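PDB 2YIH: Cel44C from Paenibacillus polymyxa, which probably hydrolyses the beta-1,4-glucan backbone of xyloglucan and related glucans, as an endo-acting enzyme of glycoside hydrolase family 44. Local coordinates for residues A[18-23]-A[419-424]; A[434-439]-A[450-455]; A[446-451]-A[510-515]. The protein carries 8 engineered substitutions. All coordinates share one frame; numbering follows the deposited sequence. Where two conformers were deposited one is given.

All three contacts belong to one mixed beta sheet that packs beside the parallel barrel, and all lie away from the glycan pocket and the calcium site. Across it, strands 9-22, 421-427, 433-439, 446-453 and 509-516 follow in order: interaction 1 joins the first two, interaction 2 the third and fourth, interaction 3 the fourth and fifth. Interactions 2 and 3 share Val450 and Val451, with centres about 8 Å apart; the centre of interaction 1 is about 14 Å from either. Thr421 N to Val439 O and Ser438 N to His448 O, each 2.9 Å, are backbone hydrogen bonds that tie the three together.

Interaction 1 of 3, residues A[18-23]-A[419-424]; sequences KDRKPI and GDTSVS. Unlike the reference sequence in segment 18-23: Asp19 (reference Glu).
Ile23 turns its CG1 anti to its own carbonyl carbon (chi1 -63°), which swings the longer branch across the backbone of residues 419-422. CD1 ends 3.5 Å from Gly419 O, and CG1 lies 3.9 Å from Ser422 CB. Ser422 in turn sets OG opposite its backbone N (chi1 175°), where the hydroxyl meets a water at 2.7 Å that donates to Asp19 O. That water bridges the two strands beside the Lys21-Ser422 pair. Lys21 lays CG against Ser422 CB on this same face, then bends at chi3 so that NZ departs to the carbonyl oxygen of Lys382 and a salt bridge with Asp384. On the other face the CB of Arg20 rests 3.9 Å from Thr421 CG2, while its CG runs alongside Val423 CG1; its extended chain carries NE to Thr16 O.

The strands pair antiparallel, strand 9-22 at the start of the chain against strand 421-427, which follows the barrel, so the beta domain is built from both sides of the catalytic barrel in the sequence. Lys21 and Ser422 form the hydrogen-bonded pair, with Ser422 N giving to Lys21 O at 2.8 Å and Lys21 N giving to Ser422 O in return. Beyond it Ile23 N points almost straight at Asp420 O (2.9 Å, 177° at the hydrogen), though it arrives from above the carbonyl plane. At the other end Lys18 O takes Ser424 N, and the extended Lys18 chain brings CD to 3.6 Å from Ser424 OG. Between these bonds Asp19, a glutamate in the reference sequence, and Arg20 are set against Val423, and Arg20 CA also lies against Ser422 O. Asp420 and Thr421 both face Val439 in the next strand, a classic beta bulge; Thr421 OG1 donates to Asp420 OD1 at 2.9 Å.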
# COMPACT_ATOMS: atom_id res chain seq x y z
N LYS A 18 20.75 3.51 -18.33
CA LYS A 18 20.95 2.20 -17.70
C LYS A 18 19.75 1.80 -16.81
O LYS A 18 19.22 2.64 -16.05
CB LYS A 18 22.21 2.24 -16.85
CG LYS A 18 22.60 0.89 -16.28
CD LYS A 18 23.81 1.02 -15.36
CE LYS A 18 24.06 -0.31 -14.69
NZ LYS A 18 25.08 -0.19 -13.61
N ASP A 19 19.32 0.53 -16.91
CA ASP A 19 18.27 -0.01 -16.04
C ASP A 19 16.99 0.82 -16.04
O ASP A 19 16.32 0.94 -15.01
CB ASP A 19 18.80 -0.18 -14.60
CG ASP A 19 19.92 -1.20 -14.51
OD1 ASP A 19 19.88 -2.16 -15.31
OD2 ASP A 19 20.81 -1.05 -13.65
N ARG A 20 16.62 1.37 -17.20
CA ARG A 20 15.36 2.08 -17.30
C ARG A 20 14.22 1.11 -17.00
O ARG A 20 14.19 -0.02 -17.50
CB ARG A 20 15.16 2.67 -18.70
CG ARG A 20 16.18 3.74 -19.07
CD ARG A 20 16.03 4.08 -20.52
NE ARG A 20 16.68 5.35 -20.86
CZ ARG A 20 16.61 5.90 -22.07
NH1 ARG A 20 15.91 5.30 -23.02
NH2 ARG A 20 17.22 7.05 -22.33
N LYS A 21 13.27 1.55 -16.19
CA LYS A 21 12.09 0.72 -15.95
C LYS A 21 10.95 1.59 -15.47
O LYS A 21 11.17 2.61 -14.84
CB LYS A 21 12.37 -0.40 -14.93
CG LYS A 21 12.92 0.03 -13.62
CD LYS A 21 13.59 -1.17 -12.86
CE LYS A 21 12.67 -2.41 -12.77
NZ LYS A 21 12.93 -3.27 -11.54
N PRO A 22 9.73 1.18 -15.79
CA PRO A 22 8.59 2.06 -15.47
C PRO A 22 8.27 2.06 -13.98
O PRO A 22 8.38 1.01 -13.32
CB PRO A 22 7.44 1.46 -16.29
CG PRO A 22 7.84 -0.02 -16.46
CD PRO A 22 9.35 -0.01 -16.56
N ILE A 23 8.02 3.24 -13.45
CA ILE A 23 7.57 3.36 -12.05
C ILE A 23 6.05 3.45 -12.09
O ILE A 23 5.49 4.38 -12.67
CB ILE A 23 8.12 4.65 -11.41
CG1 ILE A 23 9.64 4.61 -11.36
CG2 ILE A 23 7.52 4.83 -9.99
CD1 ILE A 23 10.30 5.97 -10.98
N GLY A 419 10.03 11.57 -12.10
CA GLY A 419 9.74 11.04 -13.44
C GLY A 419 9.05 9.70 -13.40
O GLY A 419 9.09 8.99 -12.35
N ASP A 420 8.55 9.27 -14.56
CA ASP A 420 7.83 8.00 -14.67
C ASP A 420 8.73 6.81 -14.95
O ASP A 420 8.29 5.68 -14.99
CB ASP A 420 6.65 8.06 -15.67
CG ASP A 420 7.08 8.32 -17.12
OD1 ASP A 420 8.29 8.29 -17.44
OD2 ASP A 420 6.17 8.48 -17.99
N THR A 421 9.99 7.09 -15.21
CA THR A 421 10.95 6.07 -15.60
C THR A 421 12.12 6.05 -14.63
O THR A 421 12.87 7.02 -14.56
CB THR A 421 11.49 6.37 -17.02
OG1 THR A 421 10.40 6.36 -17.95
CG2 THR A 421 12.51 5.26 -17.41
N SER A 422 12.28 4.98 -13.85
CA SER A 422 13.46 4.83 -12.98
C SER A 422 14.70 4.68 -13.83
O SER A 422 14.65 4.01 -14.85
CB SER A 422 13.34 3.60 -12.07
OG SER A 422 14.51 3.39 -11.30
N VAL A 423 15.81 5.27 -13.41
CA VAL A 423 17.09 4.98 -14.05
C VAL A 423 18.15 4.72 -12.99
O VAL A 423 17.96 5.02 -11.81
CB VAL A 423 17.54 6.12 -15.01
CG1 VAL A 423 16.46 6.43 -16.06
CG2 VAL A 423 17.97 7.39 -14.23
N SER A 424 19.27 4.11 -13.39
CA SER A 424 20.27 3.67 -12.43
C SER A 424 20.86 4.84 -11.63
O SER A 424 21.31 5.85 -12.19
CB SER A 424 21.37 2.90 -13.18
OG SER A 424 22.47 2.59 -12.35
O HOH W 1 16.44 1.83 -12.39

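Interaction 2 of 3, residues A[434-439]-A[450-455]; sequences SVHASV and VVMNKS
Met452 folds back over Ser434 across the strand pair, and here the contact is tight. Its CG takes the crowded position between backbone N and carbonyl carbon (chi1 67°), and further bends at chi2 and chi3 curl the thioether against its partner: SD lies 3.9 Å from Ser434 CB, and CE is 3.8 Å from Ser434 O. The same methyl reaches His436 CD2 at 4.1 Å, approaching the ring obliquely. Replacing Met452 by an alanine would probably open a gap over Ser434 and leave the His436 ring without its methyl neighbour. Beneath, four backbone bonds join the hairpin here: His436 and Val450 exchange two, with Val450 N giving to His436 O at 2.8 Å, and Ser434 and Met452 exchange two more. The last of these, from Ser434 N to Met452 O, stretches to 3.3 Å.

Towards Lys454 the fit becomes looser and wetter. Ser434 OG meets a water at 2.9 Å, which takes only a weak bond from Lys454 NZ; the lysine was modelled in two conformers, so this link is doubtful, and its ammonium has a further partner in Ile430 O. Just beyond, Asn453 OD1 accepts from Ser455 N in an Asx turn as the strand ends.

Both ring nitrogens of His436 are engaged, NE2 by Asp375 and ND1 by Lys382, which fixes the rotation of the ring. Helix 367-382 thus covers the Met452 face, Thr374 touching both Val450 and Met452, while helix 399-409 brings Leu407 and Tyr408 onto Val450; on the other face Val435 and Ala437 touch side chains of the adjoining strand 421-427.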
# COMPACT_ATOMS: atom_id res chain seq x y z
N SER A 434 20.84 7.48 0.60
CA SER A 434 20.10 6.74 -0.43
C SER A 434 19.82 7.72 -1.56
O SER A 434 19.77 8.94 -1.35
CB SER A 434 18.78 6.23 0.13
OG SER A 434 19.03 5.22 1.10
N VAL A 435 19.62 7.19 -2.76
CA VAL A 435 19.42 8.06 -3.91
C VAL A 435 18.62 7.31 -5.00
O VAL A 435 18.79 6.11 -5.21
CB VAL A 435 20.80 8.51 -4.50
CG1 VAL A 435 21.65 7.28 -4.84
CG2 VAL A 435 20.58 9.44 -5.71
N HIS A 436 17.69 8.04 -5.59
CA HIS A 436 16.81 7.50 -6.62
C HIS A 436 16.72 8.48 -7.77
O HIS A 436 16.57 9.67 -7.55
CB HIS A 436 15.44 7.30 -6.01
CG HIS A 436 15.46 6.38 -4.82
ND1 HIS A 436 15.69 5.03 -4.93
CD2 HIS A 436 15.29 6.64 -3.51
CE1 HIS A 436 15.69 4.49 -3.72
NE2 HIS A 436 15.44 5.45 -2.84
N ALA A 437 16.79 7.96 -9.00
CA ALA A 437 16.81 8.83 -10.16
C ALA A 437 15.71 8.47 -11.13
O ALA A 437 15.28 7.32 -11.19
CB ALA A 437 18.20 8.73 -10.89
N SER A 438 15.28 9.44 -11.91
CA SER A 438 14.22 9.17 -12.90
C SER A 438 14.25 10.20 -14.01
O SER A 438 14.74 11.31 -13.81
CB SER A 438 12.84 9.18 -12.23
OG SER A 438 12.58 10.44 -11.64
N VAL A 439 13.69 9.81 -15.16
CA VAL A 439 13.34 10.73 -16.24
C VAL A 439 11.89 10.46 -16.66
O VAL A 439 11.28 9.49 -16.20
CB VAL A 439 14.26 10.53 -17.46
CG1 VAL A 439 15.72 10.84 -17.07
CG2 VAL A 439 14.12 9.10 -18.04
N VAL A 450 16.31 12.17 -6.29
CA VAL A 450 15.94 12.33 -4.86
C VAL A 450 17.08 11.73 -4.05
O VAL A 450 17.49 10.58 -4.28
CB VAL A 450 14.56 11.66 -4.53
CG1 VAL A 450 14.35 11.57 -2.98
CG2 VAL A 450 13.44 12.45 -5.14
N VAL A 451 17.70 12.55 -3.21
CA VAL A 451 18.84 12.13 -2.42
C VAL A 451 18.62 12.45 -0.93
O VAL A 451 17.96 13.45 -0.57
CB VAL A 451 20.16 12.75 -2.95
CG1 VAL A 451 20.14 14.30 -2.87
CG2 VAL A 451 21.39 12.16 -2.23
N MET A 452 19.11 11.59 -0.06
CA MET A 452 18.92 11.85 1.37
C MET A 452 20.13 11.47 2.19
O MET A 452 20.85 10.52 1.86
CB MET A 452 17.67 11.13 1.88
CG MET A 452 17.77 9.59 1.87
SD MET A 452 16.20 8.79 1.45
CE MET A 452 16.16 9.13 -0.33
N ASN A 453 20.33 12.21 3.29
CA ASN A 453 21.35 11.89 4.29
C ASN A 453 20.68 11.39 5.57
O ASN A 453 19.94 12.15 6.24
CB ASN A 453 22.16 13.17 4.58
CG ASN A 453 23.37 12.91 5.48
OD1 ASN A 453 23.47 11.87 6.12
ND2 ASN A 453 24.23 13.91 5.59
N LYS A 454 20.93 10.11 5.88
CA LYS A 454 20.36 9.42 7.04
C LYS A 454 21.22 9.60 8.30
O LYS A 454 20.82 9.19 9.41
CB LYS A 454 20.22 7.92 6.75
CG LYS A 454 19.26 7.58 5.60
CD LYS A 454 19.26 6.10 5.27
CE LYS A 454 20.36 5.75 4.29
NZ LYS A 454 20.45 4.29 4.09
N SER A 455 22.41 10.18 8.14
CA SER A 455 23.25 10.45 9.32
C SER A 455 22.57 11.44 10.25
O SER A 455 22.02 12.46 9.80
CB SER A 455 24.62 11.02 8.95
OG SER A 455 25.35 11.33 10.16
O HOH W 2 20.52 2.75 1.17

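Interaction 3 of 3, residues A[446-451]-A[510-515]; sequences ELHLVV and AYHIVL
Leu515 packs on Leu447 and Leu449 of the adjoining strand, where its CB, CG and CD1 each find a partner. CB sits 3.9 Å from Leu447 O, the carbonyl that accepts its own backbone N, and CG stays beside that oxygen at 4.2 Å. With CG anti to the carbonyl carbon (chi1 -56°), the branch CD1 is carried up to two leucines, 4.0 Å from Leu447 CD2 and 4.1 Å from Leu449 CD1. Further along the same face Val451 CG1 meets Ile513 CD1 at 4.1 Å.

This greasy face belongs to the interior of the beta sandwich that accompanies the barrel in family 44 enzymes: Leu466 of strand 460-467 touches Leu447 and Leu515, and Phe464 touches Leu449. The two segments, 59 residues apart in sequence, run antiparallel, and six backbone bonds join Leu447, Leu449 and Val451 to Leu515, Ile513 and Tyr511, the shortest from Ile513 N to Leu449 O at 2.7 Å.

The other face is more mixed. Val450 holds CG2 over the His512 ring in a CH-pi contact, 4.2 Å from the centroid and 23° off the normal. His512 ND1 is bonded to Leu407 O of helix 399-409, and the ring also meets Tyr411. At the partly exposed end Val514 CG1 lies against the aliphatic CG of Glu446.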
# COMPACT_ATOMS: atom_id res chain seq x y z
N GLU A 446 15.32 16.71 -18.96
CA GLU A 446 15.13 16.93 -17.53
C GLU A 446 15.49 15.65 -16.77
O GLU A 446 15.11 14.57 -17.21
CB GLU A 446 13.68 17.31 -17.30
CG GLU A 446 13.30 17.64 -15.92
CD GLU A 446 11.87 18.19 -15.85
OE1 GLU A 446 11.68 19.39 -16.19
OE2 GLU A 446 10.95 17.41 -15.49
N LEU A 447 16.22 15.77 -15.66
CA LEU A 447 16.60 14.59 -14.86
C LEU A 447 16.25 14.85 -13.39
O LEU A 447 16.58 15.90 -12.85
CB LEU A 447 18.10 14.25 -15.02
CG LEU A 447 18.78 13.28 -14.04
CD1 LEU A 447 18.19 11.86 -14.23
CD2 LEU A 447 20.29 13.22 -14.29
N HIS A 448 15.61 13.87 -12.74
CA HIS A 448 15.12 14.04 -11.36
C HIS A 448 15.96 13.16 -10.45
O HIS A 448 16.11 11.95 -10.71
CB HIS A 448 13.66 13.60 -11.30
CG HIS A 448 12.71 14.60 -11.87
ND1 HIS A 448 12.36 14.64 -13.20
CD2 HIS A 448 12.02 15.60 -11.27
CE1 HIS A 448 11.54 15.66 -13.41
NE2 HIS A 448 11.33 16.26 -12.25
N LEU A 449 16.45 13.74 -9.35
CA LEU A 449 17.23 12.97 -8.38
C LEU A 449 16.66 13.23 -7.01
O LEU A 449 16.52 14.39 -6.62
CB LEU A 449 18.70 13.40 -8.35
CG LEU A 449 19.43 13.49 -9.68
CD1 LEU A 449 20.87 13.97 -9.38
CD2 LEU A 449 19.45 12.14 -10.43
N VAL A 450 16.31 12.17 -6.29
CA VAL A 450 15.94 12.33 -4.86
C VAL A 450 17.08 11.73 -4.05
O VAL A 450 17.49 10.58 -4.28
CB VAL A 450 14.56 11.66 -4.53
CG1 VAL A 450 14.35 11.57 -2.98
CG2 VAL A 450 13.44 12.45 -5.14
N VAL A 451 17.70 12.55 -3.21
CA VAL A 451 18.84 12.13 -2.42
C VAL A 451 18.62 12.45 -0.93
O VAL A 451 17.96 13.45 -0.57
CB VAL A 451 20.16 12.75 -2.95
CG1 VAL A 451 20.14 14.30 -2.87
CG2 VAL A 451 21.39 12.16 -2.23
N ALA A 510 16.44 15.61 3.09
CA ALA A 510 16.11 14.98 1.80
C ALA A 510 15.93 16.08 0.78
O ALA A 510 15.25 17.06 1.07
CB ALA A 510 14.83 14.16 1.93
N TYR A 511 16.52 15.93 -0.40
CA TYR A 511 16.34 16.90 -1.49
C TYR A 511 15.81 16.19 -2.73
O TYR A 511 16.14 15.00 -2.98
CB TYR A 511 17.67 17.54 -1.92
CG TYR A 511 18.37 18.43 -0.90
CD1 TYR A 511 17.73 19.56 -0.39
CD2 TYR A 511 19.71 18.20 -0.55
CE1 TYR A 511 18.38 20.42 0.50
CE2 TYR A 511 20.37 19.03 0.37
CZ TYR A 511 19.69 20.14 0.88
OH TYR A 511 20.33 20.96 1.78
N HIS A 512 15.06 16.96 -3.53
CA HIS A 512 14.71 16.59 -4.90
C HIS A 512 15.40 17.61 -5.79
O HIS A 512 15.14 18.82 -5.71
CB HIS A 512 13.18 16.69 -5.10
CG HIS A 512 12.67 16.15 -6.42
ND1 HIS A 512 11.43 15.57 -6.53
CD2 HIS A 512 13.20 16.14 -7.67
CE1 HIS A 512 11.20 15.23 -7.79
NE2 HIS A 512 12.25 15.58 -8.51
N ILE A 513 16.36 17.11 -6.56
CA ILE A 513 17.12 17.94 -7.52
C ILE A 513 16.58 17.72 -8.94
O ILE A 513 16.39 16.58 -9.35
CB ILE A 513 18.59 17.54 -7.49
CG1 ILE A 513 19.15 17.74 -6.06
CG2 ILE A 513 19.41 18.32 -8.53
CD1 ILE A 513 20.50 17.13 -5.80
N VAL A 514 16.31 18.81 -9.66
CA VAL A 514 15.79 18.72 -11.03
C VAL A 514 16.81 19.40 -11.94
O VAL A 514 17.03 20.61 -11.85
CB VAL A 514 14.40 19.38 -11.19
CG1 VAL A 514 13.90 19.26 -12.65
CG2 VAL A 514 13.36 18.75 -10.19
N LEU A 515 17.50 18.59 -12.75
CA LEU A 515 18.55 19.11 -13.65
C LEU A 515 17.98 19.30 -15.05
O LEU A 515 17.10 18.55 -15.48
CB LEU A 515 19.70 18.13 -13.70
CG LEU A 515 20.28 17.81 -12.33
CD1 LEU A 515 21.19 16.62 -12.45
CD2 LEU A 515 21.03 18.99 -11.82